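Local atomic coordinates of VapB family protein (Caulobacter crescentus, PDB entry 5K8J), a protein that serves as the antitoxin of the VapBC1 toxin-antitoxin pair, inhibiting the PIN-domain ribonuclease VapC and probably binding DNA. Residues D57-A60 with T61-M65. Sequence-based numbering, arbitrary orientation.
Sequences DLVA and TLNQM
Asp57 and Thr61, one helical turn apart, meet at a single carbonyl oxygen that accepts twice: Asp57 O takes the backbone N of Thr61 at 2.8 Å and, from the opposite face of the carbonyl plane, the hydroxyl OG1 of Thr61 at 2.9 Å. The hydroxyl can fold back because OG1 sits beside its own backbone N (chi1 -65°); it arrives well above the carbonyl plane. In this way the helix absorbs a polar side chain into its own backbone, a familiar habit of helical threonine. The carboxylate of Asp57 turns elsewhere, its OD1 bonded to Ser54 OG just before the helix.

Leu58 opens the apolar face. Its carbonyl oxygen receives Leu62 N in an almost straight bond (N-H...O 173°), while the side chains touch through their methyls, Leu58 CD1 lying 3.9 Å from Leu62 CD1. Both leucines are buried, and VapC packs over them with its Leu66 and Val61. Leu62 O is hydrogen-bonded to NH1 of Arg58 of the VapC chain.

Val59 runs alongside Asn63, the two side chains pointing the same way. Its CG1, anti to the backbone N, comes within 3.6 Å of Asn63 ND2. That amide nitrogen makes no hydrogen bond to Val59 O, which is taken by Asn63 N at 2.9 Å.

Ala60 O receives Gln64 N at 3.1 Å, the N-H...O angle here being a bent 138°, and Gln64 CG rests 3.4 Å from that same oxygen, Ala60 O. The whole is a short amphipathic alpha-helix, with i to i+4 pairing inside and a leucine-bearing face laid against the toxin, as befits the toxin-binding region of a VapB antitoxin.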
ATOM      1  N   ASP A  57     -27.377 -24.480  -7.543  1.00 35.64           N
ATOM      2  CA  ASP A  57     -28.604 -23.773  -7.889  1.00 39.93           C
ATOM      3  C   ASP A  57     -28.410 -22.907  -9.127  1.00 34.80           C
ATOM      4  O   ASP A  57     -29.308 -22.820  -9.975  1.00 33.11           O
ATOM      5  CB  ASP A  57     -29.067 -22.898  -6.725  1.00 50.78           C
ATOM      6  CG  ASP A  57     -29.564 -23.702  -5.539  1.00 61.73           C
ATOM      7  OD1 ASP A  57     -29.202 -23.334  -4.398  1.00 65.14           O
ATOM      8  OD2 ASP A  57     -30.312 -24.684  -5.740  1.00 64.16           O
ATOM      9  N   LEU A  58     -27.272 -22.220  -9.228  1.00 30.06           N
ATOM     10  CA  LEU A  58     -27.026 -21.405 -10.413  1.00 25.31           C
ATOM     11  C   LEU A  58     -27.074 -22.267 -11.664  1.00 28.16           C
ATOM     12  O   LEU A  58     -27.761 -21.936 -12.639  1.00 27.20           O
ATOM     13  CB  LEU A  58     -25.683 -20.688 -10.302  1.00 23.56           C
ATOM     14  CG  LEU A  58     -25.150 -20.030 -11.571  1.00 22.53           C
ATOM     15  CD1 LEU A  58     -26.126 -18.982 -12.084  1.00 25.65           C
ATOM     16  CD2 LEU A  58     -23.803 -19.391 -11.325  1.00 22.13           C
ATOM     17  N   VAL A  59     -26.367 -23.398 -11.639  1.00 25.30           N
ATOM     18  CA  VAL A  59     -26.303 -24.257 -12.813  1.00 28.48           C
ATOM     19  C   VAL A  59     -27.674 -24.861 -13.117  1.00 31.39           C
ATOM     20  O   VAL A  59     -28.066 -24.988 -14.286  1.00 29.81           O
ATOM     21  CB  VAL A  59     -25.216 -25.322 -12.614  1.00 31.06           C
ATOM     22  CG1 VAL A  59     -25.356 -26.421 -13.652  1.00 33.69           C
ATOM     23  CG2 VAL A  59     -23.844 -24.667 -12.699  1.00 31.55           C
ATOM     24  N   ALA A  60     -28.451 -25.188 -12.086  1.00 29.77           N
ATOM     25  CA  ALA A  60     -29.792 -25.714 -12.337  1.00 35.10           C
ATOM     26  C   ALA A  60     -30.692 -24.649 -12.939  1.00 33.26           C
ATOM     27  O   ALA A  60     -31.501 -24.939 -13.832  1.00 34.25           O
ATOM     28  CB  ALA A  60     -30.404 -26.245 -11.048  1.00 33.03           C
ATOM     29  N   THR A  61     -30.579 -23.414 -12.451  1.00 29.34           N
ATOM     30  CA  THR A  61     -31.365 -22.319 -13.009  1.00 28.67           C
ATOM     31  C   THR A  61     -31.019 -22.099 -14.473  1.00 34.07           C
ATOM     32  O   THR A  61     -31.910 -21.989 -15.324  1.00 29.72           O
ATOM     33  CB  THR A  61     -31.128 -21.046 -12.198  1.00 33.33           C
ATOM     34  OG1 THR A  61     -31.627 -21.247 -10.869  1.00 34.42           O
ATOM     35  CG2 THR A  61     -31.838 -19.842 -12.836  1.00 30.20           C
ATOM     36  N   LEU A  62     -29.721 -22.023 -14.785  1.00 28.02           N
ATOM     37  CA  LEU A  62     -29.299 -21.874 -16.176  1.00 24.92           C
ATOM     38  C   LEU A  62     -29.813 -23.020 -17.048  1.00 32.31           C
ATOM     39  O   LEU A  62     -30.215 -22.800 -18.195  1.00 31.78           O
ATOM     40  CB  LEU A  62     -27.778 -21.787 -16.243  1.00 25.35           C
ATOM     41  CG  LEU A  62     -27.181 -20.500 -15.662  1.00 21.43           C
ATOM     42  CD1 LEU A  62     -25.680 -20.589 -15.569  1.00 21.24           C
ATOM     43  CD2 LEU A  62     -27.586 -19.279 -16.485  1.00 24.05           C
ATOM     44  N   ASN A  63     -29.774 -24.255 -16.544  1.00 31.61           N
ATOM     45  CA  ASN A  63     -30.207 -25.388 -17.362  1.00 33.00           C
ATOM     46  C   ASN A  63     -31.712 -25.422 -17.578  1.00 33.88           C
ATOM     47  O   ASN A  63     -32.172 -26.054 -18.536  1.00 35.46           O
ATOM     48  CB  ASN A  63     -29.733 -26.691 -16.739  1.00 39.33           C
ATOM     49  CG  ASN A  63     -28.232 -26.900 -16.913  1.00 50.79           C
ATOM     50  OD1 ASN A  63     -27.615 -26.293 -17.785  1.00 51.29           O
ATOM     51  ND2 ASN A  63     -27.649 -27.764 -16.097  1.00 61.24           N
ATOM     52  N   GLN A  64     -32.495 -24.769 -16.722  1.00 35.80           N
ATOM     53  CA  GLN A  64     -33.930 -24.663 -16.960  1.00 40.09           C
ATOM     54  C   GLN A  64     -34.266 -23.590 -17.986  1.00 36.87           C
ATOM     55  O   GLN A  64     -35.415 -23.497 -18.416  1.00 43.20           O
ATOM     56  CB  GLN A  64     -34.661 -24.349 -15.655  1.00 49.12           C
ATOM     57  CG  GLN A  64     -34.705 -25.496 -14.656  1.00 63.83           C
ATOM     58  CD  GLN A  64     -34.978 -25.016 -13.235  1.00 73.14           C
ATOM     59  OE1 GLN A  64     -34.913 -23.817 -12.948  1.00 75.40           O
ATOM     60  NE2 GLN A  64     -35.290 -25.950 -12.338  1.00 73.05           N
HETATM   61  N   MSE A  65     -33.295 -22.774 -18.372  1.00 33.47           N
HETATM   62  CA  MSE A  65     -33.523 -21.685 -19.301  1.00 26.60           C
HETATM   63  C   MSE A  65     -33.042 -22.073 -20.688  1.00 30.97           C
HETATM   64  O   MSE A  65     -32.112 -22.872 -20.808  1.00 30.06           O
HETATM   65  CB  MSE A  65     -32.779 -20.442 -18.836  1.00 28.85           C
HETATM   66  CG  MSE A  65     -33.268 -19.917 -17.517  1.00 30.28           C
HETATM   67 SE   MSE A  65     -31.978 -18.659 -16.788  0.88 34.67          SE
HETATM   68  CE  MSE A  65     -32.334 -17.162 -17.911  1.00 25.80           C
TER